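Local coordinates for agarase (Pseudoalteromonas fuliginea, PDB 6XJ9), which probably hydrolyses the beta-1,4 linkages of agarose, the red-algal galactan, as a glycoside hydrolase of family 50, at residues 226-231 against 235-240; 404-409 against 739-744; 541-546 against 568-573; 600-605 against 613-618; 628-633 against 658-663. One frame throughout, in Å; residues are numbered along the deposited sequence.

Contact 1: 226-231 against 235-240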
# COMPACT_ATOMS: atom_id res chain seq x y z
N PHE A 226 9.53 21.71 -9.09
CA PHE A 226 9.60 20.36 -9.62
C PHE A 226 8.29 19.99 -10.33
O PHE A 226 8.14 18.87 -10.82
CB PHE A 226 9.92 19.34 -8.52
CG PHE A 226 11.24 19.57 -7.82
CD1 PHE A 226 12.45 19.38 -8.48
CD2 PHE A 226 11.27 20.00 -6.50
CE1 PHE A 226 13.65 19.60 -7.83
CE2 PHE A 226 12.47 20.22 -5.84
CZ PHE A 226 13.67 20.03 -6.51
N GLY A 227 7.36 20.95 -10.37
CA GLY A 227 6.03 20.73 -10.93
C GLY A 227 5.12 19.98 -9.97
O GLY A 227 4.14 19.37 -10.41
N GLN A 228 5.43 20.05 -8.67
CA GLN A 228 4.68 19.33 -7.65
C GLN A 228 3.69 20.28 -6.97
O GLN A 228 3.79 21.49 -7.12
CB GLN A 228 5.61 18.71 -6.60
CG GLN A 228 6.68 17.78 -7.17
CD GLN A 228 7.57 17.27 -6.07
OE1 GLN A 228 7.68 16.06 -5.83
NE2 GLN A 228 8.19 18.19 -5.34
N ASN A 229 2.72 19.70 -6.26
CA ASN A 229 1.84 20.41 -5.36
C ASN A 229 2.72 21.08 -4.31
O ASN A 229 3.34 20.40 -3.50
CB ASN A 229 0.86 19.41 -4.74
CG ASN A 229 -0.24 20.02 -3.90
OD1 ASN A 229 -0.02 21.00 -3.19
ND2 ASN A 229 -1.41 19.40 -3.90
N ALA A 230 2.78 22.42 -4.35
CA ALA A 230 3.70 23.16 -3.50
C ALA A 230 3.20 23.17 -2.06
O ALA A 230 3.98 22.98 -1.13
CB ALA A 230 3.87 24.56 -4.03
N LYS A 231 1.90 23.37 -1.88
CA LYS A 231 1.34 23.71 -0.58
C LYS A 231 1.07 22.46 0.24
O LYS A 231 0.99 22.55 1.46
CB LYS A 231 0.10 24.59 -0.74
CG LYS A 231 0.40 25.93 -1.40
CD LYS A 231 -0.80 26.48 -2.14
CE LYS A 231 -1.00 27.96 -1.91
NZ LYS A 231 -2.27 28.41 -2.51
N ALA A 235 2.99 11.64 -0.18
CA ALA A 235 3.92 10.52 -0.26
C ALA A 235 4.68 10.56 -1.59
O ALA A 235 4.07 10.60 -2.65
CB ALA A 235 3.17 9.22 -0.08
N GLY A 236 6.02 10.57 -1.52
CA GLY A 236 6.86 10.65 -2.70
C GLY A 236 7.19 12.07 -3.16
O GLY A 236 7.81 12.27 -4.20
N LYS A 237 6.80 13.09 -2.38
CA LYS A 237 7.13 14.46 -2.74
C LYS A 237 8.64 14.69 -2.59
O LYS A 237 9.22 14.33 -1.57
CB LYS A 237 6.34 15.45 -1.87
CG LYS A 237 6.70 16.91 -2.07
CD LYS A 237 5.70 17.91 -1.48
CE LYS A 237 6.00 19.34 -1.89
NZ LYS A 237 4.98 20.30 -1.38
N VAL A 238 9.24 15.32 -3.60
CA VAL A 238 10.66 15.66 -3.66
C VAL A 238 10.85 17.04 -3.03
O VAL A 238 10.10 17.98 -3.32
CB VAL A 238 11.15 15.65 -5.13
CG1 VAL A 238 12.45 16.42 -5.30
CG2 VAL A 238 11.32 14.23 -5.66
N HIS A 239 11.89 17.17 -2.19
CA HIS A 239 12.15 18.45 -1.54
C HIS A 239 13.42 19.12 -2.06
O HIS A 239 13.56 20.33 -1.96
CB HIS A 239 12.10 18.31 -0.01
CG HIS A 239 10.72 18.12 0.50
ND1 HIS A 239 9.79 19.15 0.49
CD2 HIS A 239 10.09 17.04 1.02
CE1 HIS A 239 8.65 18.71 0.99
NE2 HIS A 239 8.81 17.42 1.32
N SER A 240 14.35 18.33 -2.61
CA SER A 240 15.58 18.90 -3.14
C SER A 240 16.01 18.13 -4.38
O SER A 240 15.77 16.93 -4.49
CB SER A 240 16.68 18.92 -2.10
OG SER A 240 17.06 17.60 -1.73

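Contact 2: 404-409 against 739-744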
# COMPACT_ATOMS: atom_id res chain seq x y z
N ARG A 404 17.42 17.46 -15.05
CA ARG A 404 17.99 17.59 -13.72
C ARG A 404 18.53 16.24 -13.26
O ARG A 404 19.58 16.16 -12.63
CB ARG A 404 16.95 18.15 -12.74
CG ARG A 404 16.76 19.66 -12.81
CD ARG A 404 16.03 20.23 -11.60
NE ARG A 404 14.61 20.26 -11.89
CZ ARG A 404 13.78 21.29 -11.76
NH1 ARG A 404 14.19 22.46 -11.28
NH2 ARG A 404 12.52 21.13 -12.09
N LYS A 405 17.80 15.17 -13.59
CA LYS A 405 18.04 13.86 -13.01
C LYS A 405 19.12 13.12 -13.80
O LYS A 405 19.94 12.43 -13.20
CB LYS A 405 16.75 13.03 -13.00
CG LYS A 405 16.83 11.69 -12.28
CD LYS A 405 15.45 11.07 -12.13
CE LYS A 405 15.46 9.71 -11.48
NZ LYS A 405 14.06 9.22 -11.30
N TYR A 406 19.09 13.26 -15.13
CA TYR A 406 19.83 12.40 -16.03
C TYR A 406 20.74 13.21 -16.93
O TYR A 406 21.42 12.66 -17.80
CB TYR A 406 18.87 11.64 -16.95
CG TYR A 406 17.93 10.66 -16.30
CD1 TYR A 406 18.40 9.49 -15.73
CD2 TYR A 406 16.56 10.87 -16.30
CE1 TYR A 406 17.53 8.58 -15.14
CE2 TYR A 406 15.68 9.96 -15.73
CZ TYR A 406 16.17 8.81 -15.15
OH TYR A 406 15.31 7.90 -14.57
N GLY A 407 20.72 14.53 -16.77
CA GLY A 407 21.40 15.39 -17.74
C GLY A 407 22.66 16.05 -17.18
O GLY A 407 23.18 16.98 -17.79
N GLN A 408 23.13 15.58 -16.01
CA GLN A 408 24.31 16.14 -15.36
C GLN A 408 25.50 15.97 -16.29
O GLN A 408 25.63 14.93 -16.93
CB GLN A 408 24.67 15.37 -14.08
CG GLN A 408 23.56 15.27 -13.06
CD GLN A 408 22.73 14.02 -13.25
OE1 GLN A 408 22.45 13.59 -14.37
NE2 GLN A 408 22.35 13.41 -12.14
N ASN A 409 26.36 17.00 -16.35
CA ASN A 409 27.62 16.90 -17.07
C ASN A 409 27.32 16.71 -18.56
O ASN A 409 28.05 16.01 -19.26
CB ASN A 409 28.49 15.79 -16.49
CG ASN A 409 29.97 16.13 -16.45
OD1 ASN A 409 30.52 16.69 -17.39
ND2 ASN A 409 30.62 15.77 -15.35
N VAL A 739 5.57 13.40 -11.65
CA VAL A 739 6.23 14.43 -12.43
C VAL A 739 7.73 14.49 -12.11
O VAL A 739 8.49 15.07 -12.88
CB VAL A 739 5.55 15.79 -12.16
CG1 VAL A 739 5.69 16.22 -10.70
CG2 VAL A 739 6.03 16.88 -13.09
N THR A 740 8.16 13.96 -10.96
CA THR A 740 9.58 13.94 -10.61
C THR A 740 10.23 12.59 -10.96
O THR A 740 11.31 12.27 -10.46
CB THR A 740 9.83 14.29 -9.14
OG1 THR A 740 9.05 13.43 -8.31
CG2 THR A 740 9.53 15.74 -8.80
N ASP A 741 9.58 11.81 -11.84
CA ASP A 741 10.12 10.56 -12.35
C ASP A 741 10.27 9.54 -11.22
O ASP A 741 11.15 8.67 -11.27
CB ASP A 741 11.40 10.77 -13.18
CG ASP A 741 11.87 9.53 -13.95
OD1 ASP A 741 11.13 9.09 -14.86
OD2 ASP A 741 12.99 9.04 -13.67
N ARG A 742 9.37 9.61 -10.23
CA ARG A 742 9.31 8.57 -9.23
C ARG A 742 8.14 7.63 -9.53
O ARG A 742 6.99 8.03 -9.42
CB ARG A 742 9.13 9.15 -7.82
CG ARG A 742 10.31 9.97 -7.33
CD ARG A 742 10.11 10.52 -5.92
NE ARG A 742 11.41 10.75 -5.28
CZ ARG A 742 11.59 11.10 -4.02
NH1 ARG A 742 10.54 11.32 -3.24
NH2 ARG A 742 12.81 11.25 -3.54
N PRO A 743 8.42 6.34 -9.85
CA PRO A 743 7.35 5.35 -9.98
C PRO A 743 6.53 5.28 -8.69
O PRO A 743 7.07 5.33 -7.59
CB PRO A 743 8.13 4.04 -10.21
CG PRO A 743 9.42 4.50 -10.85
CD PRO A 743 9.76 5.78 -10.09
N TYR A 744 5.21 5.18 -8.86
CA TYR A 744 4.29 4.90 -7.76
C TYR A 744 4.49 3.46 -7.33
O TYR A 744 4.15 2.54 -8.07
CB TYR A 744 2.84 5.16 -8.21
CG TYR A 744 2.46 6.61 -8.33
CD1 TYR A 744 2.15 7.36 -7.20
CD2 TYR A 744 2.39 7.24 -9.57
CE1 TYR A 744 1.80 8.70 -7.29
CE2 TYR A 744 2.02 8.57 -9.68
CZ TYR A 744 1.73 9.31 -8.54
OH TYR A 744 1.36 10.63 -8.64
O HOH W 1 13.41 10.78 -9.28

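Contact 3: 541-546 against 568-573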
# COMPACT_ATOMS: atom_id res chain seq x y z
N GLU A 541 -23.68 6.38 -51.72
CA GLU A 541 -23.67 4.96 -51.39
C GLU A 541 -24.98 4.56 -50.72
O GLU A 541 -25.51 3.49 -51.02
CB GLU A 541 -22.46 4.53 -50.56
CG GLU A 541 -22.44 3.04 -50.23
CD GLU A 541 -22.16 2.10 -51.40
OE1 GLU A 541 -22.01 2.58 -52.55
OE2 GLU A 541 -22.11 0.88 -51.17
N PHE A 542 -25.47 5.39 -49.79
CA PHE A 542 -26.72 5.11 -49.09
C PHE A 542 -27.88 5.01 -50.09
O PHE A 542 -28.76 4.17 -49.96
CB PHE A 542 -26.99 6.18 -48.03
CG PHE A 542 -26.11 6.16 -46.79
CD1 PHE A 542 -25.15 5.18 -46.60
CD2 PHE A 542 -26.28 7.10 -45.79
CE1 PHE A 542 -24.37 5.16 -45.45
CE2 PHE A 542 -25.50 7.09 -44.65
CZ PHE A 542 -24.54 6.11 -44.48
N SER A 543 -27.88 5.90 -51.10
CA SER A 543 -28.89 5.87 -52.15
C SER A 543 -28.85 4.54 -52.90
O SER A 543 -29.90 3.96 -53.16
CB SER A 543 -28.71 7.04 -53.08
OG SER A 543 -29.08 8.25 -52.44
N ARG A 544 -27.63 4.06 -53.21
CA ARG A 544 -27.41 2.82 -53.94
C ARG A 544 -28.06 1.65 -53.20
O ARG A 544 -28.79 0.87 -53.81
CB ARG A 544 -25.91 2.63 -54.18
CG ARG A 544 -25.56 1.58 -55.23
CD ARG A 544 -24.08 1.26 -55.36
NE ARG A 544 -23.49 0.60 -54.20
CZ ARG A 544 -23.70 -0.66 -53.81
NH1 ARG A 544 -23.08 -1.13 -52.74
NH2 ARG A 544 -24.54 -1.44 -54.48
N LEU A 545 -27.83 1.58 -51.88
CA LEU A 545 -28.22 0.44 -51.05
C LEU A 545 -29.73 0.38 -50.86
O LEU A 545 -30.31 -0.71 -50.79
CB LEU A 545 -27.52 0.51 -49.69
CG LEU A 545 -26.01 0.24 -49.73
CD1 LEU A 545 -25.34 0.60 -48.41
CD2 LEU A 545 -25.75 -1.22 -50.08
N MET A 546 -30.37 1.55 -50.72
CA MET A 546 -31.80 1.60 -50.49
C MET A 546 -32.57 1.28 -51.79
O MET A 546 -33.62 0.64 -51.74
CB MET A 546 -32.22 2.97 -49.94
CG MET A 546 -31.76 3.19 -48.50
SD MET A 546 -32.46 1.95 -47.36
CE MET A 546 -31.11 0.77 -47.25
N ALA A 568 -34.93 10.78 -57.07
CA ALA A 568 -34.23 12.04 -57.21
C ALA A 568 -34.43 12.91 -55.97
O ALA A 568 -33.51 13.64 -55.58
CB ALA A 568 -34.67 12.76 -58.46
N GLU A 569 -35.62 12.85 -55.37
CA GLU A 569 -35.87 13.55 -54.12
C GLU A 569 -35.00 12.93 -53.02
O GLU A 569 -34.30 13.64 -52.30
CB GLU A 569 -37.36 13.54 -53.73
CG GLU A 569 -37.72 14.57 -52.66
CD GLU A 569 -39.12 14.52 -52.08
OE1 GLU A 569 -40.06 14.11 -52.80
OE2 GLU A 569 -39.29 14.89 -50.90
N PHE A 570 -35.04 11.59 -52.94
CA PHE A 570 -34.32 10.85 -51.91
C PHE A 570 -32.83 11.21 -51.97
O PHE A 570 -32.22 11.52 -50.95
CB PHE A 570 -34.57 9.35 -52.04
CG PHE A 570 -33.85 8.52 -51.00
CD1 PHE A 570 -34.50 8.07 -49.87
CD2 PHE A 570 -32.50 8.22 -51.15
CE1 PHE A 570 -33.83 7.32 -48.91
CE2 PHE A 570 -31.83 7.47 -50.19
CZ PHE A 570 -32.50 7.03 -49.07
N ASP A 571 -32.29 11.18 -53.19
CA ASP A 571 -30.89 11.43 -53.49
C ASP A 571 -30.50 12.85 -53.11
O ASP A 571 -29.38 13.08 -52.64
CB ASP A 571 -30.60 11.15 -54.97
CG ASP A 571 -30.67 9.67 -55.32
OD1 ASP A 571 -30.90 8.86 -54.39
OD2 ASP A 571 -30.50 9.34 -56.51
N LYS A 572 -31.43 13.79 -53.33
CA LYS A 572 -31.19 15.21 -53.08
C LYS A 572 -31.07 15.46 -51.57
O LYS A 572 -30.25 16.27 -51.14
CB LYS A 572 -32.31 16.05 -53.68
CG LYS A 572 -32.08 17.56 -53.71
CD LYS A 572 -33.22 18.34 -54.34
CE LYS A 572 -33.05 19.84 -54.24
NZ LYS A 572 -34.27 20.58 -54.66
N GLY A 573 -31.90 14.77 -50.79
CA GLY A 573 -31.97 14.99 -49.36
C GLY A 573 -33.31 14.54 -48.78
O GLY A 573 -34.35 14.91 -49.30

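Contact 4: 600-605 against 613-618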
# COMPACT_ATOMS: atom_id res chain seq x y z
N SER A 600 -12.43 -1.35 -44.38
CA SER A 600 -11.92 -1.96 -45.60
C SER A 600 -10.75 -1.14 -46.13
O SER A 600 -9.74 -1.70 -46.55
CB SER A 600 -13.03 -2.07 -46.62
OG SER A 600 -12.52 -2.61 -47.82
N VAL A 601 -10.91 0.20 -46.12
CA VAL A 601 -9.89 1.10 -46.60
C VAL A 601 -8.66 0.97 -45.70
O VAL A 601 -7.53 0.82 -46.20
CB VAL A 601 -10.40 2.55 -46.71
CG1 VAL A 601 -9.27 3.55 -46.85
CG2 VAL A 601 -11.37 2.71 -47.88
N VAL A 602 -8.86 0.98 -44.38
CA VAL A 602 -7.68 0.98 -43.52
C VAL A 602 -6.99 -0.37 -43.64
O VAL A 602 -5.76 -0.45 -43.78
CB VAL A 602 -8.01 1.37 -42.07
CG1 VAL A 602 -6.77 1.27 -41.19
CG2 VAL A 602 -8.60 2.78 -42.00
N ASN A 603 -7.79 -1.43 -43.66
CA ASN A 603 -7.27 -2.78 -43.81
C ASN A 603 -6.46 -2.93 -45.10
O ASN A 603 -5.42 -3.60 -45.10
CB ASN A 603 -8.40 -3.81 -43.73
CG ASN A 603 -7.87 -5.21 -43.89
OD1 ASN A 603 -7.13 -5.68 -43.02
ND2 ASN A 603 -8.17 -5.85 -45.00
N ALA A 604 -6.95 -2.36 -46.21
CA ALA A 604 -6.21 -2.48 -47.47
C ALA A 604 -4.91 -1.67 -47.40
O ALA A 604 -3.92 -2.07 -48.00
CB ALA A 604 -7.05 -2.05 -48.65
N ALA A 605 -4.92 -0.53 -46.70
CA ALA A 605 -3.69 0.22 -46.52
C ALA A 605 -2.66 -0.60 -45.73
O ALA A 605 -1.49 -0.72 -46.11
CB ALA A 605 -3.98 1.56 -45.89
N HIS A 613 2.10 -7.35 -40.28
CA HIS A 613 1.85 -6.85 -38.93
C HIS A 613 0.35 -6.76 -38.67
O HIS A 613 -0.42 -6.45 -39.58
CB HIS A 613 2.44 -5.45 -38.78
CG HIS A 613 3.92 -5.48 -38.66
ND1 HIS A 613 4.74 -5.46 -39.77
CD2 HIS A 613 4.72 -5.54 -37.57
CE1 HIS A 613 5.99 -5.50 -39.38
NE2 HIS A 613 6.01 -5.55 -38.04
N MET A 614 -0.06 -6.99 -37.42
CA MET A 614 -1.48 -7.01 -37.08
C MET A 614 -2.05 -5.60 -37.14
O MET A 614 -1.40 -4.65 -36.72
CB MET A 614 -1.70 -7.58 -35.68
CG MET A 614 -1.44 -9.07 -35.60
SD MET A 614 -1.92 -9.69 -33.98
CE MET A 614 -0.71 -8.90 -32.92
N TYR A 615 -3.29 -5.51 -37.64
CA TYR A 615 -4.08 -4.30 -37.63
C TYR A 615 -5.06 -4.39 -36.46
O TYR A 615 -5.84 -5.34 -36.40
CB TYR A 615 -4.77 -4.14 -38.98
CG TYR A 615 -5.85 -3.08 -39.04
CD1 TYR A 615 -5.71 -1.88 -38.36
CD2 TYR A 615 -6.99 -3.27 -39.81
CE1 TYR A 615 -6.68 -0.90 -38.42
CE2 TYR A 615 -7.97 -2.30 -39.88
CZ TYR A 615 -7.82 -1.12 -39.19
OH TYR A 615 -8.79 -0.16 -39.24
N LEU A 616 -4.99 -3.42 -35.55
CA LEU A 616 -5.59 -3.53 -34.23
C LEU A 616 -6.82 -2.64 -34.10
O LEU A 616 -7.29 -2.40 -32.99
CB LEU A 616 -4.55 -3.11 -33.18
CG LEU A 616 -3.25 -3.89 -33.21
CD1 LEU A 616 -2.24 -3.24 -32.28
CD2 LEU A 616 -3.49 -5.35 -32.80
N GLY A 617 -7.33 -2.15 -35.24
CA GLY A 617 -8.58 -1.40 -35.21
C GLY A 617 -8.38 0.05 -34.78
O GLY A 617 -7.31 0.61 -34.98
N ALA A 618 -9.44 0.63 -34.18
CA ALA A 618 -9.57 2.08 -34.07
C ALA A 618 -9.97 2.53 -32.66
O ALA A 618 -10.38 3.67 -32.49
CB ALA A 618 -10.55 2.59 -35.11

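Contact 5: 628-633 against 658-663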
# COMPACT_ATOMS: atom_id res chain seq x y z
N GLU A 628 -22.99 -2.14 -34.92
CA GLU A 628 -22.83 -2.21 -36.37
C GLU A 628 -21.37 -1.94 -36.75
O GLU A 628 -20.85 -2.50 -37.72
CB GLU A 628 -23.73 -1.20 -37.07
CG GLU A 628 -25.21 -1.55 -37.00
CD GLU A 628 -25.99 -0.95 -35.84
OE1 GLU A 628 -25.37 -0.49 -34.87
OE2 GLU A 628 -27.25 -0.95 -35.93
N VAL A 629 -20.74 -1.05 -35.99
CA VAL A 629 -19.39 -0.60 -36.27
C VAL A 629 -18.43 -1.69 -35.80
O VAL A 629 -17.47 -2.01 -36.49
CB VAL A 629 -19.13 0.77 -35.61
CG1 VAL A 629 -17.69 1.23 -35.79
CG2 VAL A 629 -20.10 1.82 -36.13
N VAL A 630 -18.72 -2.29 -34.63
CA VAL A 630 -17.88 -3.36 -34.11
C VAL A 630 -17.92 -4.55 -35.08
O VAL A 630 -16.89 -5.16 -35.39
CB VAL A 630 -18.28 -3.81 -32.69
CG1 VAL A 630 -17.41 -4.98 -32.24
CG2 VAL A 630 -18.21 -2.69 -31.68
N LYS A 631 -19.14 -4.87 -35.53
CA LYS A 631 -19.37 -5.96 -36.47
C LYS A 631 -18.60 -5.71 -37.76
O LYS A 631 -17.94 -6.61 -38.26
CB LYS A 631 -20.88 -6.18 -36.69
CG LYS A 631 -21.23 -7.30 -37.66
CD LYS A 631 -22.72 -7.39 -37.98
CE LYS A 631 -22.99 -8.26 -39.19
NZ LYS A 631 -24.44 -8.42 -39.44
N ALA A 632 -18.66 -4.48 -38.29
CA ALA A 632 -17.95 -4.17 -39.52
C ALA A 632 -16.45 -4.37 -39.31
O ALA A 632 -15.79 -4.98 -40.15
CB ALA A 632 -18.27 -2.77 -39.98
N SER A 633 -15.93 -3.90 -38.17
CA SER A 633 -14.50 -4.00 -37.89
C SER A 633 -14.02 -5.45 -37.83
O SER A 633 -12.90 -5.76 -38.26
CB SER A 633 -14.13 -3.23 -36.65
OG SER A 633 -14.38 -3.98 -35.48
N SER A 658 -18.77 -12.61 -28.25
CA SER A 658 -19.01 -13.97 -28.69
C SER A 658 -19.65 -14.00 -30.08
O SER A 658 -19.64 -15.01 -30.76
CB SER A 658 -19.83 -14.71 -27.66
OG SER A 658 -21.10 -14.08 -27.51
N GLN A 659 -20.17 -12.85 -30.54
CA GLN A 659 -20.73 -12.71 -31.88
C GLN A 659 -19.66 -12.90 -32.96
O GLN A 659 -19.98 -13.36 -34.05
CB GLN A 659 -21.38 -11.33 -32.00
CG GLN A 659 -22.45 -11.20 -33.08
CD GLN A 659 -23.15 -9.86 -32.98
OE1 GLN A 659 -23.39 -9.34 -31.90
NE2 GLN A 659 -23.47 -9.29 -34.13
N PHE A 660 -18.39 -12.55 -32.66
CA PHE A 660 -17.38 -12.42 -33.70
C PHE A 660 -16.24 -13.42 -33.55
O PHE A 660 -15.51 -13.64 -34.51
CB PHE A 660 -16.76 -11.02 -33.69
CG PHE A 660 -17.81 -9.94 -33.58
CD1 PHE A 660 -18.75 -9.78 -34.59
CD2 PHE A 660 -17.89 -9.16 -32.44
CE1 PHE A 660 -19.74 -8.82 -34.48
CE2 PHE A 660 -18.88 -8.19 -32.34
CZ PHE A 660 -19.80 -8.02 -33.36
N ASP A 661 -16.06 -13.95 -32.34
CA ASP A 661 -14.93 -14.80 -32.01
C ASP A 661 -13.63 -14.18 -32.53
O ASP A 661 -12.81 -14.85 -33.17
CB ASP A 661 -15.17 -16.24 -32.48
CG ASP A 661 -14.25 -17.27 -31.84
OD1 ASP A 661 -13.78 -17.04 -30.68
OD2 ASP A 661 -14.00 -18.28 -32.50
N LYS A 662 -13.44 -12.89 -32.25
CA LYS A 662 -12.17 -12.23 -32.51
C LYS A 662 -11.49 -11.95 -31.17
O LYS A 662 -12.18 -11.75 -30.18
CB LYS A 662 -12.44 -10.91 -33.24
CG LYS A 662 -12.72 -11.03 -34.73
CD LYS A 662 -11.43 -11.09 -35.51
CE LYS A 662 -11.60 -11.65 -36.90
NZ LYS A 662 -10.48 -11.20 -37.76
N PRO A 663 -10.14 -11.86 -31.10
CA PRO A 663 -9.48 -11.36 -29.88
C PRO A 663 -9.68 -9.84 -29.80
O PRO A 663 -9.89 -9.17 -30.82
CB PRO A 663 -7.99 -11.72 -30.08
CG PRO A 663 -7.82 -11.78 -31.60
CD PRO A 663 -9.17 -12.17 -32.17

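Contact 1: 226-231 against 235-240
The carboxamide of Q228 lies against the backbone of V238 and pairs with it twice. V238 N donates to Q228 OE1 at 2.8 Å in an almost straight bond (178°), and Q228 NE2 donates to V238 O, also at 2.8 Å. Both acceptors are met on a lone pair in the carbonyl plane, which fixes the rotation of the amide; glutamine suits the place because it brings one donor and one acceptor together. K237 supplies a second polar grip. With CG anti to the backbone N (chi1 175°), its extended chain carries NZ to N229 O at 2.7 Å and, weakly, to A230 O at 2.9 Å. Q232 O is a third acceptor, so one ammonium group gathers three backbone carbonyls of the same loop. The apolar part is a CH-pi contact: V238 CG1 stands over the centre of one face of the F226 ring, 3.9 Å from its centroid. Both segments belong to the loop between strand 199-210 and helix 242-252. E243, near the start of that helix, accepts the N-H groups of H239 and S240, while F226 and Q228 rest on T740 in the loop before helix 745-763.

Contact 2: 404-409 against 739-744
D741 points its carboxylate at two donors from neighbouring positions of helix 397-406, and both use the same oxygen. K405 NZ reaches OD2 of D741 at 2.6 Å in a salt bridge, on the anti side of the carboxylate. Y406 OH donates to that OD2 at 2.7 Å from the syn side, with the phenol ring steeply turned (74°) to the carboxylate plane. The other oxygen, OD1, is taken by a salt bridge to R424 and a hydrogen bond from Y398, so four donors grip the one group; buried as it is among two cations, it is likely to stay ionised. K405 can reach this far because its chain runs fully extended from a first torsion that sets CG anti to the backbone N (chi1 -174°). Its CG meanwhile lies over one face of the Y406 ring, 3.9 Å above the plane. The ammonium has a second partner in a water, 2.6 Å from K405 NZ, which donates a hydrogen bond to T740 O at 2.8 Å and so satisfies that backbone carbonyl as well. Replacing D741 by an asparagine would probably leave K405 and R424 without their countercharge. The arrangement is a buried ion-pair network. It ties helix 397-406 and, through R424, helix 413-428 to the loop between strand 709-714 and helix 745-763, consistent with the outer shell of the (alpha/beta)8 barrel expected of this family.

Contact 3: 541-546 against 568-573
S543 stands between two side chains of the facing helix, its hydroxyl turned to the carboxylate of D571 and lying at the rim of the F570 ring. The short helical pieces 541-546 and 568-572 run roughly antiparallel, at 145°, with axes 10.0 Å apart. A small residue fits at S543, whose CA comes within 6.1 Å of the CA of D571. S543 OG donates to D571 OD1 at 2.7 Å, but it meets that oxygen from well above the carboxylate plane rather than within it. The same hydroxyl is in the plane of the F570 ring, at its edge, 3.6 Å from CE2. F570 gets there by a first torsion that places CG anti to the backbone N (chi1 180°), sending the ring across to the other helix. Beyond the serine its CZ reaches M546 CG at 4.0 Å. The methionine chain bends at its second and third torsions and turns its end away from F570, so the two meet obliquely through CG and CB alone. A flexible apolar chain suits M546, which also touches L556 and W560 of helix 553-560 and L590 of helix 584-609, while F570 makes an edge-to-face contact with W567. The contact thus sets a hydrogen bond beside apolar packing. D571 uses its other oxygen, OD2, in a salt bridge with K547, which would probably favour the ionised carboxylate and limit its rotation, leaving OD1 to accept from S543.

Contact 4: 600-605 against 613-618
N603 and Y615 bring their backbones closest, 7.1 Å between CA atoms, where helix 584-609 passes the short, weakly bonded strand 614-615. Y615 fills the distance. With CG anti to the backbone N (chi1 168°), its side chain reaches toward the helix and puts the phenol end against V602. The valine meets it at about a right angle with one branch, CG1, which lies 3.2 Å from Y615 OH and 3.3 Å from Y615 CZ. The second of these is short for two carbons, so the packing here is tight. CG1 is the branch anti to the valine's own backbone N, and CB follows behind it, 3.3 Å from Y615 OH. A beta-branched residue suits the spot because it offers a broad, stiff apolar surface to a flat partner. On the same side of the ring plane, the ring passes obliquely over N603, whose backbone N is 3.9 Å from Y615 CE2 and whose CA is 4.0 Å from Y615 CD2; here the helix main chain, more than the asparagine side chain, does the packing. F599 and M606 of the same helix also touch the tyrosine, while V602 continues onto I506 of strand 501-506. That strand runs parallel to 614-615, and helix 584-609 lies between the two in sequence, as in a beta-alpha-beta crossover, here with several further helices inserted. Between the two segments the contact is held by van der Waals forces alone: across this interface the ring is placed by close fit.

Contact 5: 628-633 against 658-663
F660 swings its ring onto helix 627-634 through a first torsion that puts CG anti to the carbonyl carbon (chi1 -46°), while V630 turns CG1 anti to its backbone N (chi1 177°) to meet it. V630 CG1 touches F660 CE2 at 3.5 Å, the two side chains crossing at about a right angle. On the same side of the ring plane, F660 CE1 comes to 3.5 Å from K631 CA and 3.6 Å from K631 CB, so it is the base of the lysine that packs, while its extended chain carries the ammonium away from the ring. Lysine suits this border position: methylene groups against the aromatic, charge beyond it. Q659 CB covers the centre of the opposite face, 3.8 Å above the plane, and I627 and A634 of the helix add further apolar contacts. With an alanine here instead of F660, V630 and the backbone of K631 would probably lose the ring that packs on them, opening a gap between loop and helix. This is loop-to-helix packing beside the alpha/beta sheet: helix 627-634 leads into strand 640-643, and the loop carrying F660 runs into the parallel strand 664-666 next to it.

How the contacts relate
Contacts 2, 3 and 4 are buried, whereas contacts 1 and 5 mix buried with exposed residues. Contacts 1 and 2 touch each other: V238 packs on R742, and G236 O accepts a weak hydrogen bond from R742, so the two adjoin, in the loops leading to helices 242-252 and 745-763. Across the chain's centre from contact 1, helix 584-609 supplies one side of contact 4 and is touched by M546 of contact 3 and, through S633, by the helix of contact 5. Polar bonds dominate contacts 1 and 2, contact 3 combines one with aromatic packing, and contacts 4 and 5, about 14 Å apart between centres, each fit one aromatic ring against a helix.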